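Local coordinates for protein disulfide isomerase (Pseudomonas aeruginosa, PDB 4N30) that probably acts as a thiol-disulfide oxidoreductase of the DsbA type, with a thioredoxin fold, in the machinery that introduces disulfide bonds into proteins, at residues Arg195-Glu200 with Asp213-Asp218; Lys53-Ile58 with Ile188-Thr193; Asn45-Gly50 with Asn87-His92; Leu64-Cys69 with Thr181-Leu186. All blocks are in the same frame, centred on the assembly; numbering follows the deposited sequence.

Contact 1. Residues Arg195-Glu200 with Asp213-Asp218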
loop_
_atom_site.group_PDB
_atom_site.type_symbol
_atom_site.label_atom_id
_atom_site.label_comp_id
_atom_site.label_asym_id
_atom_site.label_seq_id
_atom_site.Cartn_x
_atom_site.Cartn_y
_atom_site.Cartn_z
ATOM N N ARG A 195 4.541 16.331 10.882
ATOM C CA ARG A 195 3.363 16.887 10.271
ATOM C C ARG A 195 2.961 15.962 9.086
ATOM O O ARG A 195 3.819 15.360 8.396
ATOM C CB ARG A 195 3.787 18.263 9.747
ATOM C CG ARG A 195 2.674 19.165 9.277
ATOM C CD ARG A 195 3.188 20.498 8.824
ATOM N NE ARG A 195 2.111 21.403 8.574
ATOM C CZ ARG A 195 2.355 22.578 8.050
ATOM N NH1 ARG A 195 3.605 23.011 7.777
ATOM N NH2 ARG A 195 1.298 23.417 7.939
ATOM N N SER A 196 1.659 15.953 8.810
ATOM C CA SER A 196 1.156 15.175 7.646
ATOM C C SER A 196 0.049 15.898 6.946
ATOM O O SER A 196 -0.507 16.856 7.454
ATOM C CB SER A 196 0.677 13.820 8.080
ATOM O OG SER A 196 -0.481 13.898 8.899
ATOM N N VAL A 197 -0.195 15.482 5.707
ATOM C CA VAL A 197 -1.272 16.041 4.924
ATOM C C VAL A 197 -1.929 14.923 4.126
ATOM O O VAL A 197 -1.263 14.030 3.581
ATOM C CB VAL A 197 -0.747 17.163 4.028
ATOM C CG1 VAL A 197 0.286 16.722 2.980
ATOM C CG2 VAL A 197 -1.854 17.838 3.237
ATOM N N LYS A 198 -3.240 14.990 3.971
ATOM C CA LYS A 198 -4.008 13.961 3.251
ATOM C C LYS A 198 -4.372 14.497 1.879
ATOM O O LYS A 198 -4.819 15.696 1.686
ATOM C CB LYS A 198 -5.229 13.656 4.086
ATOM C CG LYS A 198 -6.029 12.559 3.419
ATOM C CD LYS A 198 -7.464 12.413 3.896
ATOM C CE LYS A 198 -7.646 12.332 5.380
ATOM N NZ LYS A 198 -9.035 12.806 5.850
ATOM N N LEU A 199 -4.338 13.669 0.868
ATOM C CA LEU A 199 -4.740 14.016 -0.492
ATOM C C LEU A 199 -5.583 12.852 -0.959
ATOM O O LEU A 199 -5.157 11.707 -0.978
ATOM C CB LEU A 199 -3.564 14.125 -1.448
ATOM C CG LEU A 199 -2.330 14.968 -1.032
ATOM C CD1 LEU A 199 -1.139 14.687 -1.923
ATOM C CD2 LEU A 199 -2.772 16.406 -1.206
ATOM N N GLU A 200 -6.789 13.119 -1.422
ATOM C CA GLU A 200 -7.662 12.071 -1.975
ATOM C C GLU A 200 -7.455 11.984 -3.419
ATOM O O GLU A 200 -7.690 13.038 -4.045
ATOM C CB GLU A 200 -9.141 12.312 -1.590
ATOM C CG GLU A 200 -10.045 11.160 -2.247
ATOM C CD GLU A 200 -11.410 10.998 -1.575
ATOM O OE1 GLU A 200 -11.531 11.259 -0.338
ATOM O OE2 GLU A 200 -12.323 10.757 -2.422
ATOM N N ASP A 213 5.630 20.890 -0.252
ATOM C CA ASP A 213 5.878 22.299 -0.032
ATOM C C ASP A 213 4.978 22.815 1.089
ATOM O O ASP A 213 5.413 23.599 1.938
ATOM C CB ASP A 213 5.677 23.026 -1.345
ATOM C CG ASP A 213 5.839 24.482 -1.249
ATOM O OD1 ASP A 213 6.919 24.991 -1.518
ATOM O OD2 ASP A 213 4.820 25.194 -1.010
ATOM N N TRP A 214 3.705 22.390 1.083
ATOM C CA TRP A 214 2.835 22.793 2.195
ATOM C C TRP A 214 3.324 22.281 3.562
ATOM O O TRP A 214 3.298 23.017 4.561
ATOM C CB TRP A 214 1.425 22.283 1.880
ATOM C CG TRP A 214 0.393 22.656 2.924
ATOM C CD1 TRP A 214 -0.489 23.753 2.842
ATOM C CD2 TRP A 214 0.013 21.922 4.094
ATOM N NE1 TRP A 214 -1.353 23.746 3.938
ATOM C CE2 TRP A 214 -1.046 22.673 4.737
ATOM C CE3 TRP A 214 0.501 20.759 4.700
ATOM C CZ2 TRP A 214 -1.698 22.237 5.892
ATOM C CZ3 TRP A 214 -0.152 20.318 5.919
ATOM C CH2 TRP A 214 -1.215 21.046 6.473
ATOM N N LEU A 215 3.872 21.064 3.574
ATOM C CA LEU A 215 4.421 20.534 4.823
ATOM C C LEU A 215 5.667 21.321 5.275
ATOM O O LEU A 215 5.824 21.548 6.498
ATOM C CB LEU A 215 4.774 19.068 4.637
ATOM C CG LEU A 215 3.625 18.075 4.504
ATOM C CD1 LEU A 215 4.221 16.714 4.096
ATOM C CD2 LEU A 215 2.862 17.944 5.810
ATOM N N ALA A 216 6.545 21.663 4.340
ATOM C CA ALA A 216 7.923 21.852 4.706
ATOM C C ALA A 216 8.703 22.823 3.803
ATOM O O ALA A 216 9.971 22.824 3.941
ATOM C CB ALA A 216 8.635 20.453 4.610
ATOM N N LYS A 217 8.074 23.796 3.198
ATOM C CA LYS A 217 8.832 24.678 2.202
ATOM C C LYS A 217 9.963 25.401 2.952
ATOM O O LYS A 217 10.976 25.761 2.335
ATOM C CB LYS A 217 7.884 25.669 1.545
ATOM C CG LYS A 217 7.292 26.681 2.498
ATOM C CD LYS A 217 6.278 27.587 1.811
ATOM C CE LYS A 217 4.952 27.028 1.563
ATOM N NZ LYS A 217 4.215 26.439 2.693
ATOM N N ASP A 218 9.812 25.791 4.240
ATOM C CA ASP A 218 10.848 26.579 4.960
ATOM C C ASP A 218 11.851 25.692 5.666
ATOM O O ASP A 218 12.749 26.203 6.340
ATOM C CB ASP A 218 10.162 27.497 5.960
ATOM C CG ASP A 218 9.180 28.484 5.277
ATOM O OD1 ASP A 218 9.704 29.192 4.381
ATOM O OD2 ASP A 218 7.999 28.577 5.675
HETATM O O HOH W 1 1.496 25.039 5.459
#

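Contact 2. Residues Lys53-Ile58 with Ile188-Thr193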
loop_
_atom_site.group_PDB
_atom_site.type_symbol
_atom_site.label_atom_id
_atom_site.label_comp_id
_atom_site.label_asym_id
_atom_site.label_seq_id
_atom_site.Cartn_x
_atom_site.Cartn_y
_atom_site.Cartn_z
ATOM N N LYS A 53 15.308 5.681 5.133
ATOM C CA LYS A 53 15.608 6.902 5.879
ATOM C C LYS A 53 15.079 8.134 5.177
ATOM O O LYS A 53 15.418 9.267 5.543
ATOM C CB LYS A 53 17.110 7.036 6.147
ATOM C CG LYS A 53 17.739 5.856 6.867
ATOM C CD LYS A 53 16.968 5.444 8.104
ATOM C CE LYS A 53 17.385 4.044 8.554
ATOM N NZ LYS A 53 18.792 4.118 9.036
ATOM N N ALA A 54 14.182 7.961 4.176
ATOM C CA ALA A 54 13.605 9.111 3.481
ATOM C C ALA A 54 12.940 10.083 4.479
ATOM O O ALA A 54 12.247 9.716 5.429
ATOM C CB ALA A 54 12.609 8.658 2.401
ATOM N N ARG A 55 13.188 11.353 4.136
ATOM C CA ARG A 55 12.571 12.434 4.895
ATOM C C ARG A 55 10.986 12.388 4.849
ATOM O O ARG A 55 10.378 12.608 5.906
ATOM C CB ARG A 55 13.048 13.796 4.393
ATOM C CG ARG A 55 12.235 14.921 4.996
ATOM C CD ARG A 55 12.827 15.679 6.067
ATOM N NE ARG A 55 11.970 16.850 6.360
ATOM C CZ ARG A 55 12.274 18.147 6.232
ATOM N NH1 ARG A 55 13.428 18.532 5.674
ATOM N NH2 ARG A 55 11.381 19.051 6.660
ATOM N N TRP A 56 10.385 12.155 3.669
ATOM C CA TRP A 56 8.902 12.184 3.622
ATOM C C TRP A 56 8.474 10.796 3.258
ATOM O O TRP A 56 9.118 10.085 2.454
ATOM C CB TRP A 56 8.451 13.130 2.512
ATOM C CG TRP A 56 8.745 14.561 2.914
ATOM C CD1 TRP A 56 8.087 15.338 3.796
ATOM C CD2 TRP A 56 9.856 15.325 2.420
ATOM N NE1 TRP A 56 8.701 16.619 3.889
ATOM C CE2 TRP A 56 9.779 16.637 3.058
ATOM C CE3 TRP A 56 10.874 15.100 1.478
ATOM C CZ2 TRP A 56 10.713 17.651 2.811
ATOM C CZ3 TRP A 56 11.768 16.183 1.174
ATOM C CH2 TRP A 56 11.671 17.414 1.852
ATOM N N THR A 57 7.351 10.382 3.827
ATOM C CA THR A 57 6.756 9.057 3.517
ATOM C C THR A 57 5.356 9.311 2.940
ATOM O O THR A 57 4.521 9.981 3.589
ATOM C CB THR A 57 6.561 8.297 4.759
ATOM O OG1 THR A 57 7.857 7.852 5.231
ATOM C CG2 THR A 57 5.698 6.952 4.546
ATOM N N ILE A 58 5.116 8.763 1.754
ATOM C CA ILE A 58 3.755 8.717 1.161
ATOM C C ILE A 58 3.065 7.445 1.620
ATOM O O ILE A 58 3.554 6.325 1.235
ATOM C CB ILE A 58 3.795 8.735 -0.348
ATOM C CG1 ILE A 58 4.453 10.029 -0.903
ATOM C CG2 ILE A 58 2.391 8.545 -0.927
ATOM C CD1 ILE A 58 4.749 10.056 -2.406
ATOM N N ILE A 188 0.728 12.038 3.440
ATOM C CA ILE A 188 2.171 12.267 3.268
ATOM C C ILE A 188 2.662 12.832 4.590
ATOM O O ILE A 188 2.167 13.839 5.039
ATOM C CB ILE A 188 2.454 13.238 2.136
ATOM C CG1 ILE A 188 1.795 12.767 0.823
ATOM C CG2 ILE A 188 3.987 13.446 2.029
ATOM C CD1 ILE A 188 2.061 13.653 -0.392
ATOM N N ARG A 189 3.610 12.137 5.230
ATOM C CA ARG A 189 4.144 12.515 6.532
ATOM C C ARG A 189 5.561 13.046 6.308
ATOM O O ARG A 189 6.404 12.435 5.634
ATOM C CB ARG A 189 4.127 11.314 7.417
ATOM C CG ARG A 189 4.711 11.660 8.818
ATOM C CD ARG A 189 4.404 10.632 9.857
ATOM N NE ARG A 189 2.968 10.321 9.824
ATOM C CZ ARG A 189 1.954 11.055 10.283
ATOM N NH1 ARG A 189 2.152 12.220 10.902
ATOM N NH2 ARG A 189 0.694 10.582 10.140
ATOM N N ASP A 190 5.903 14.144 7.010
ATOM C CA ASP A 190 7.295 14.579 7.148
ATOM C C ASP A 190 7.898 13.941 8.410
ATOM O O ASP A 190 7.414 14.144 9.506
ATOM C CB ASP A 190 7.252 16.123 7.303
ATOM C CG ASP A 190 8.599 16.753 7.338
ATOM O OD1 ASP A 190 9.574 16.081 7.821
ATOM O OD2 ASP A 190 8.771 17.850 6.833
ATOM N N ASN A 191 8.827 13.001 8.153
ATOM C CA ASN A 191 9.399 12.208 9.236
ATOM C C ASN A 191 10.282 13.049 10.200
ATOM O O ASN A 191 10.625 12.538 11.277
ATOM C CB ASN A 191 10.160 11.039 8.623
ATOM C CG ASN A 191 9.229 10.079 7.894
ATOM O OD1 ASN A 191 9.557 9.682 6.778
ATOM N ND2 ASN A 191 8.165 9.697 8.554
ATOM N N GLN A 192 10.679 14.220 9.776
ATOM C CA GLN A 192 11.496 15.137 10.618
ATOM C C GLN A 192 10.605 15.865 11.591
ATOM O O GLN A 192 11.018 16.131 12.757
ATOM C CB GLN A 192 12.275 16.052 9.713
ATOM C CG GLN A 192 13.281 16.986 10.446
ATOM C CD GLN A 192 13.961 17.833 9.382
ATOM O OE1 GLN A 192 14.666 17.307 8.551
ATOM N NE2 GLN A 192 13.680 19.156 9.375
ATOM N N THR A 193 9.393 16.250 11.207
ATOM C CA THR A 193 8.549 17.156 12.043
ATOM C C THR A 193 7.318 16.462 12.579
ATOM O O THR A 193 6.663 17.014 13.478
ATOM C CB THR A 193 8.076 18.377 11.212
ATOM O OG1 THR A 193 7.127 17.852 10.238
ATOM C CG2 THR A 193 9.153 19.071 10.520
#

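Contact 3. Residues Asn45-Gly50 with Asn87-His92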
loop_
_atom_site.group_PDB
_atom_site.type_symbol
_atom_site.label_atom_id
_atom_site.label_comp_id
_atom_site.label_asym_id
_atom_site.label_seq_id
_atom_site.Cartn_x
_atom_site.Cartn_y
_atom_site.Cartn_z
ATOM N N ASN A 45 8.833 -2.402 6.906
ATOM C CA ASN A 45 9.854 -3.140 6.202
ATOM C C ASN A 45 9.229 -3.695 4.921
ATOM O O ASN A 45 9.410 -3.134 3.845
ATOM C CB ASN A 45 10.501 -4.175 7.102
ATOM C CG ASN A 45 11.547 -4.975 6.397
ATOM O OD1 ASN A 45 11.684 -4.942 5.191
ATOM N ND2 ASN A 45 12.375 -5.677 7.172
ATOM N N HIS A 46 8.456 -4.784 5.027
ATOM C CA HIS A 46 7.959 -5.409 3.826
ATOM C C HIS A 46 6.968 -4.488 3.067
ATOM O O HIS A 46 6.914 -4.624 1.874
ATOM C CB HIS A 46 7.273 -6.760 4.082
ATOM C CG HIS A 46 6.136 -6.732 5.033
ATOM N ND1 HIS A 46 4.808 -6.686 4.665
ATOM C CD2 HIS A 46 6.132 -6.778 6.450
ATOM C CE1 HIS A 46 4.022 -6.735 5.795
ATOM N NE2 HIS A 46 4.841 -6.789 6.886
ATOM N N SER A 47 6.286 -3.593 3.790
ATOM C CA SER A 47 5.344 -2.685 3.125
ATOM C C SER A 47 5.968 -1.388 2.639
ATOM O O SER A 47 5.207 -0.510 2.137
ATOM C CB SER A 47 4.162 -2.432 4.096
ATOM O OG SER A 47 4.634 -1.791 5.271
ATOM N N LEU A 48 7.270 -1.225 2.761
ATOM C CA LEU A 48 8.054 0.001 2.444
ATOM C C LEU A 48 8.674 -0.142 1.079
ATOM O O LEU A 48 9.284 -1.185 0.793
ATOM C CB LEU A 48 9.277 0.127 3.389
ATOM C CG LEU A 48 10.300 1.236 3.027
ATOM C CD1 LEU A 48 9.705 2.632 3.111
ATOM C CD2 LEU A 48 11.502 1.118 3.939
ATOM N N TYR A 49 8.551 0.882 0.209
ATOM C CA TYR A 49 9.245 0.942 -1.064
ATOM C C TYR A 49 10.045 2.207 -1.040
ATOM O O TYR A 49 9.537 3.302 -0.764
ATOM C CB TYR A 49 8.213 0.963 -2.197
ATOM C CG TYR A 49 8.844 0.953 -3.545
ATOM C CD1 TYR A 49 9.358 -0.238 -4.106
ATOM C CD2 TYR A 49 9.011 2.147 -4.250
ATOM C CE1 TYR A 49 10.018 -0.173 -5.351
ATOM C CE2 TYR A 49 9.689 2.235 -5.494
ATOM C CZ TYR A 49 10.156 1.020 -5.988
ATOM O OH TYR A 49 10.817 1.006 -7.190
ATOM N N GLY A 50 11.356 2.108 -1.370
ATOM C CA GLY A 50 12.254 3.281 -1.346
ATOM C C GLY A 50 13.162 3.269 -0.153
ATOM O O GLY A 50 13.280 2.276 0.575
ATOM N N ASN A 87 9.727 8.137 0.450
ATOM C CA ASN A 87 9.452 6.692 0.318
ATOM C C ASN A 87 7.959 6.491 0.329
ATOM O O ASN A 87 7.173 7.443 0.363
ATOM C CB ASN A 87 10.253 5.898 1.377
ATOM C CG ASN A 87 9.781 6.160 2.760
ATOM O OD1 ASN A 87 8.684 6.571 3.046
ATOM N ND2 ASN A 87 10.691 5.873 3.705
ATOM N N LEU A 88 7.578 5.235 0.155
ATOM C CA LEU A 88 6.166 4.847 -0.058
ATOM C C LEU A 88 5.831 3.705 0.855
ATOM O O LEU A 88 6.612 2.714 0.918
ATOM C CB LEU A 88 6.012 4.394 -1.569
ATOM C CG LEU A 88 4.702 3.709 -1.911
ATOM C CD1 LEU A 88 3.508 4.682 -1.802
ATOM C CD2 LEU A 88 4.738 3.258 -3.356
ATOM N N VAL A 89 4.745 3.806 1.615
ATOM C CA VAL A 89 4.271 2.700 2.423
ATOM C C VAL A 89 2.895 2.323 2.045
ATOM O O VAL A 89 1.992 3.230 1.962
ATOM C CB VAL A 89 4.360 3.038 3.947
ATOM C CG1 VAL A 89 3.740 1.917 4.752
ATOM C CG2 VAL A 89 5.839 3.274 4.339
ATOM N N TRP A 90 2.649 1.065 1.658
ATOM C CA TRP A 90 1.310 0.635 1.299
ATOM C C TRP A 90 0.497 0.529 2.575
ATOM O O TRP A 90 0.967 -0.201 3.497
ATOM C CB TRP A 90 1.386 -0.737 0.637
ATOM C CG TRP A 90 0.044 -1.372 0.284
ATOM C CD1 TRP A 90 -0.799 -2.090 1.102
ATOM C CD2 TRP A 90 -0.626 -1.328 -1.002
ATOM N NE1 TRP A 90 -1.867 -2.527 0.415
ATOM C CE2 TRP A 90 -1.809 -2.110 -0.869
ATOM C CE3 TRP A 90 -0.264 -0.784 -2.248
ATOM C CZ2 TRP A 90 -2.676 -2.322 -1.939
ATOM C CZ3 TRP A 90 -1.119 -1.036 -3.318
ATOM C CH2 TRP A 90 -2.303 -1.796 -3.138
ATOM N N ARG A 91 -0.689 1.085 2.630
ATOM C CA ARG A 91 -1.606 0.889 3.741
ATOM C C ARG A 91 -2.862 0.272 3.200
ATOM O O ARG A 91 -3.413 0.661 2.176
ATOM C CB ARG A 91 -1.921 2.255 4.392
ATOM C CG ARG A 91 -0.695 3.068 4.848
ATOM C CD ARG A 91 0.217 2.347 5.803
ATOM N NE ARG A 91 -0.502 2.313 7.008
ATOM C CZ ARG A 91 -0.546 3.293 7.929
ATOM N NH1 ARG A 91 0.092 4.449 7.770
ATOM N NH2 ARG A 91 -1.312 3.112 9.004
ATOM N N HIS A 92 -3.454 -0.683 3.910
ATOM C CA HIS A 92 -4.628 -1.400 3.414
ATOM C C HIS A 92 -5.872 -0.652 3.603
ATOM O O HIS A 92 -6.258 -0.334 4.766
ATOM C CB HIS A 92 -4.714 -2.778 4.089
ATOM C CG HIS A 92 -3.599 -3.645 3.756
ATOM N ND1 HIS A 92 -3.467 -4.256 2.545
ATOM C CD2 HIS A 92 -2.529 -4.073 4.551
ATOM C CE1 HIS A 92 -2.344 -4.996 2.575
ATOM N NE2 HIS A 92 -1.747 -4.860 3.778
#

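Contact 4. Residues Leu64-Cys69 with Thr181-Leu186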
loop_
_atom_site.group_PDB
_atom_site.type_symbol
_atom_site.label_atom_id
_atom_site.label_comp_id
_atom_site.label_asym_id
_atom_site.label_seq_id
_atom_site.Cartn_x
_atom_site.Cartn_y
_atom_site.Cartn_z
ATOM N N LEU A 64 -6.586 -3.711 -3.701
ATOM C CA LEU A 64 -6.028 -4.461 -4.822
ATOM C C LEU A 64 -7.113 -4.770 -5.887
ATOM O O LEU A 64 -6.691 -5.217 -6.977
ATOM C CB LEU A 64 -5.398 -5.739 -4.255
ATOM C CG LEU A 64 -4.032 -5.410 -3.621
ATOM C CD1 LEU A 64 -3.637 -6.498 -2.595
ATOM C CD2 LEU A 64 -2.914 -5.230 -4.665
ATOM N N GLU A 65 -8.366 -4.497 -5.640
ATOM C CA GLU A 65 -9.457 -4.524 -6.613
ATOM C C GLU A 65 -9.722 -3.187 -7.231
ATOM O O GLU A 65 -10.602 -3.130 -8.129
ATOM C CB GLU A 65 -10.726 -5.120 -5.972
ATOM C CG GLU A 65 -10.610 -6.613 -5.632
ATOM C CD GLU A 65 -10.398 -7.414 -6.885
ATOM O OE1 GLU A 65 -9.280 -7.705 -7.233
ATOM O OE2 GLU A 65 -11.405 -7.702 -7.580
ATOM N N CYS A 66 -9.094 -2.131 -6.785
ATOM C CA CYS A 66 -9.489 -0.767 -7.230
ATOM C C CYS A 66 -8.738 -0.388 -8.475
ATOM O O CYS A 66 -7.510 -0.470 -8.610
ATOM C CB CYS A 66 -9.122 0.185 -6.071
ATOM S SG CYS A 66 -9.179 1.929 -6.607
ATOM N N PRO A 67 -9.526 -0.015 -9.515
ATOM C CA PRO A 67 -8.893 0.280 -10.821
ATOM C C PRO A 67 -8.027 1.509 -10.760
ATOM O O PRO A 67 -7.118 1.621 -11.616
ATOM C CB PRO A 67 -10.149 0.474 -11.748
ATOM C CG PRO A 67 -11.218 0.928 -10.830
ATOM C CD PRO A 67 -10.994 0.158 -9.519
ATOM N N PHE A 68 -8.345 2.419 -9.881
ATOM C CA PHE A 68 -7.461 3.599 -9.704
ATOM C C PHE A 68 -6.124 3.214 -9.100
ATOM O O PHE A 68 -5.058 3.632 -9.551
ATOM C CB PHE A 68 -8.207 4.655 -8.844
ATOM C CG PHE A 68 -9.499 5.155 -9.428
ATOM C CD1 PHE A 68 -9.496 6.044 -10.541
ATOM C CD2 PHE A 68 -10.712 4.805 -8.807
ATOM C CE1 PHE A 68 -10.758 6.518 -11.037
ATOM C CE2 PHE A 68 -11.932 5.331 -9.264
ATOM C CZ PHE A 68 -11.957 6.166 -10.356
ATOM N N CYS A 69 -6.218 2.395 -8.076
ATOM C CA CYS A 69 -4.969 1.911 -7.462
ATOM C C CYS A 69 -4.142 1.094 -8.447
ATOM O O CYS A 69 -2.902 1.187 -8.385
ATOM C CB CYS A 69 -5.311 1.088 -6.239
ATOM S SG CYS A 69 -6.020 2.029 -4.878
ATOM N N THR A 181 -12.335 7.359 2.858
ATOM C CA THR A 181 -13.406 6.497 2.368
ATOM C C THR A 181 -13.107 5.891 1.020
ATOM O O THR A 181 -13.902 5.047 0.579
ATOM C CB THR A 181 -14.740 7.286 2.273
ATOM O OG1 THR A 181 -14.749 8.085 1.118
ATOM C CG2 THR A 181 -15.078 8.131 3.494
ATOM N N ALA A 182 -12.112 6.388 0.261
ATOM C CA ALA A 182 -11.922 5.977 -1.144
ATOM C C ALA A 182 -10.448 5.731 -1.375
ATOM O O ALA A 182 -9.623 6.175 -0.601
ATOM C CB ALA A 182 -12.492 7.004 -2.139
ATOM N N THR A 183 -10.139 5.012 -2.463
ATOM C CA THR A 183 -8.760 4.667 -2.791
ATOM C C THR A 183 -8.385 5.053 -4.167
ATOM O O THR A 183 -9.258 5.094 -5.090
ATOM C CB THR A 183 -8.486 3.149 -2.649
ATOM O OG1 THR A 183 -9.449 2.434 -3.419
ATOM C CG2 THR A 183 -8.646 2.681 -1.171
ATOM N N PRO A 184 -7.182 5.477 -4.428
ATOM C CA PRO A 184 -6.113 5.684 -3.418
ATOM C C PRO A 184 -6.310 6.976 -2.673
ATOM O O PRO A 184 -6.841 8.009 -3.224
ATOM C CB PRO A 184 -4.839 5.785 -4.299
ATOM C CG PRO A 184 -5.360 6.416 -5.606
ATOM C CD PRO A 184 -6.696 5.778 -5.810
ATOM N N THR A 185 -5.961 6.990 -1.419
ATOM C CA THR A 185 -5.862 8.270 -0.650
ATOM C C THR A 185 -4.466 8.257 -0.059
ATOM O O THR A 185 -3.965 7.206 0.393
ATOM C CB THR A 185 -6.875 8.326 0.470
ATOM O OG1 THR A 185 -8.172 8.468 -0.117
ATOM C CG2 THR A 185 -6.658 9.565 1.386
ATOM N N LEU A 186 -3.784 9.384 -0.149
ATOM C CA LEU A 186 -2.414 9.538 0.403
ATOM C C LEU A 186 -2.406 10.275 1.706
ATOM O O LEU A 186 -3.109 11.266 1.793
ATOM C CB LEU A 186 -1.519 10.242 -0.614
ATOM C CG LEU A 186 -1.588 9.700 -2.023
ATOM C CD1 LEU A 186 -0.543 10.472 -2.895
ATOM C CD2 LEU A 186 -1.309 8.185 -2.074
#

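Contact 1. Residues Arg195-Glu200 with Asp213-Asp218
Arg195 stretches its side chain along the C-terminal part of helix 205-216, meeting Leu215 with its methylenes and Trp214 with its charged end. CG stands anti to the backbone N (chi1 -169°), and the chain stays extended as far as NE, long enough to pass the leucine and reach the indole. On the way Arg195 CG packs on Leu215 CD2 at 3.7 Å, the two side chains sliding past each other in opposite directions. Beyond them Arg195 CZ lies 4.2 Å from the centroid of the six-membered ring of Trp214, 17° off the ring normal, a cation-pi contact over the face. The two planes are tilted by 40°, so the guanidinium leans over the ring and does not lie flat on it. Arg195 NH1 makes a weak hydrogen bond to Leu215 O (2.9 Å), which lies near the guanidinium plane. Trp214 O sits over a guanidinium face instead and is reached through a water, which accepts from Arg195 NH2 (3.0 Å) and donates to Trp214 O (2.9 Å).

Val197 fills the angle between the two helix residues: its CB is 3.7 Å from Trp214 CZ3, and its CG1 is 3.9 Å from Leu215 CG. A compact branched residue suits this site on edge strand 196-200, which helix 205-216 follows in the closing beta-beta-alpha unit of the thioredoxin fold. Leu215, buried, also touches Trp56 further into the sheet.

The carbonyl end of a helix tends to be partly negative, so an arginine resting on an aromatic face and near these oxygens is probably favoured electrostatically, although one direct bond is weak and the other link runs through water.

Contact 2. Residues Lys53-Ile58 with Ile188-Thr193
Strands 56-58 and 188-190 run antiparallel, 4.7 Å apart at closest approach and 164° between directions, with Thr57 and Arg189 as the hydrogen-bonded pair: Thr57 N gives to Arg189 O and Arg189 N to Thr57 O. Just past the strand ends, Asn191 N adds a bond to Arg55 O at 2.8 Å. On the sheet face of Trp56 and Ile58, Ile58 CG1 and Ile188 CG1 lie side by side at 4.2 Å, beta-branched residues suited to central strands.

This is the central antiparallel join of the thioredoxin fold, where the beta-alpha-beta half meets the beta-beta-alpha half. Asp190, buried beside Ala216 of helix 205-216, is gripped side-on by Arg55: NE bonds OD1 at 2.9 Å, close to the guanidinium plane, and NH2 bonds OD2 at 2.9 Å through the syn lone pair. Trp56 NE1 adds a weak bond to Asp190 OD2 (3.2 Å). Asp190 OD1 also accepts from Gln192 N, forming an Asx turn that starts the chain's departure from the strand. A bend at chi2 (103°) folds Arg55 over the Trp56 ring, placing its guanidinium between Trp56 CZ2 and the Gln192 amide, which stacks on it with planes 28° apart; Arg55 NH1 bonds Leu219 O.

Contact 3. Residues Asn45-Gly50 with Asn87-His92
This is an antiparallel pairing at one margin of the sheet, where the short strand 48-49, entered through a type I turn at Asn45-Leu48, lies against strand 86-92. Tyr49 and Leu88 form the hydrogen-bonded pair: Tyr49 N reaches Leu88 O at 2.8 Å, and Leu88 N returns to Tyr49 O at 2.9 Å. Two residues along, Trp90 N bonds Ser47 O at 3.0 Å, carrying the ladder back into the turn. Ser47 OG lies 3.8 Å from Val89 CG1.

In the thioredoxin fold such an outer strand flanks the beta-alpha-beta crossover, here strand 56-62, helix 67-81 and strand 86-92. Tyr49 CB and Leu88 CB meet at 4.1 Å on the side covered by that helix. With CG anti to the backbone N (chi1 -177°), the Tyr49 ring leads away from the strand pair, and its OH bonds Asp81 while Trp122 meets the ring edge-to-face.

At the other end Asn87 CB lies 3.4 Å from Tyr49 O. Its amide ties neighbouring chain together, OD1 to Thr57 OG1 and ND2 to Asp51 O. Gly50, with phi of 104°, takes a backbone shape awkward for residues that carry a CB, and it lies beside Asn87, Gly50 C being 4.2 Å from Asn87 CB.

Contact 4. Residues Leu64-Cys69 with Thr181-Leu186
Cys66 points its side chain at Thr183, where the start of helix 67-81 meets the loop that leads into strand 185-190. Its CB lies 3.5 Å from Thr183 OG1. The next atom is the tip: SG, anti to the backbone N (chi1 167°), stands 3.2 Å from Thr183 OG1 and 3.5 Å from Thr183 O. The same sulfur turns back to its own helix and accepts from Cys69 N at 3.3 Å, with an almost straight angle of 166°. Cys66 stands at the N-cap position, and this is its capping bond.

The sequence Cys66-Pro67-Phe68-Cys69 at a helix start matches the CxxC motif of thioredoxin-like proteins, and Pro184, preceded by a cis peptide bond, occupies the place of the cis-proline that faces this motif in the family. The pair is consistent with a redox site modelled with free thiols, Cys66 SG and Cys69 SG being 3.6 Å apart. A proline suits this place in the loop because its peptide bond adopts the cis form more readily than others do.

Cys69 is buried too, beside Ala62 and Phe129. Its SG rests 3.5 Å from Thr183 CB and 3.9 Å from Pro184 CD. Thr183, short and branched, meets the two sulfurs with different atoms, OG1 beside Cys66 SG and CB beside Cys69 SG. Phe68 contributes mainly its CB, 3.6 Å from Pro184 CD, while its ring leads away from the loop.

Overall arrangement
All four contacts reach one mixed sheet, ordered 48-49, 86-92, 56-62, 185-190, 196-200; contacts 2 and 3 pair strands in it, and contact 1 lays a helix on its edge strand. Contact 2 joins its two halves and touches both neighbours: Ile58 O to Val89 N (2.8 Å) leads to contact 3, and Asp190 N to Arg195 O (2.8 Å) to contact 1. Contact 4 holds the probable redox site, its loop feeding the strand that contact 2 uses further on; their centres are about 21 Å apart. Contact 3 is nearer, about 15 Å between centres, and Trp90 CZ2 touches Leu64 CG at 3.8 Å. Contact 1, centred about 20 Å from contact 4, reaches it through a probable hydrogen bond from Leu186 N to Leu199 O (2.8 Å).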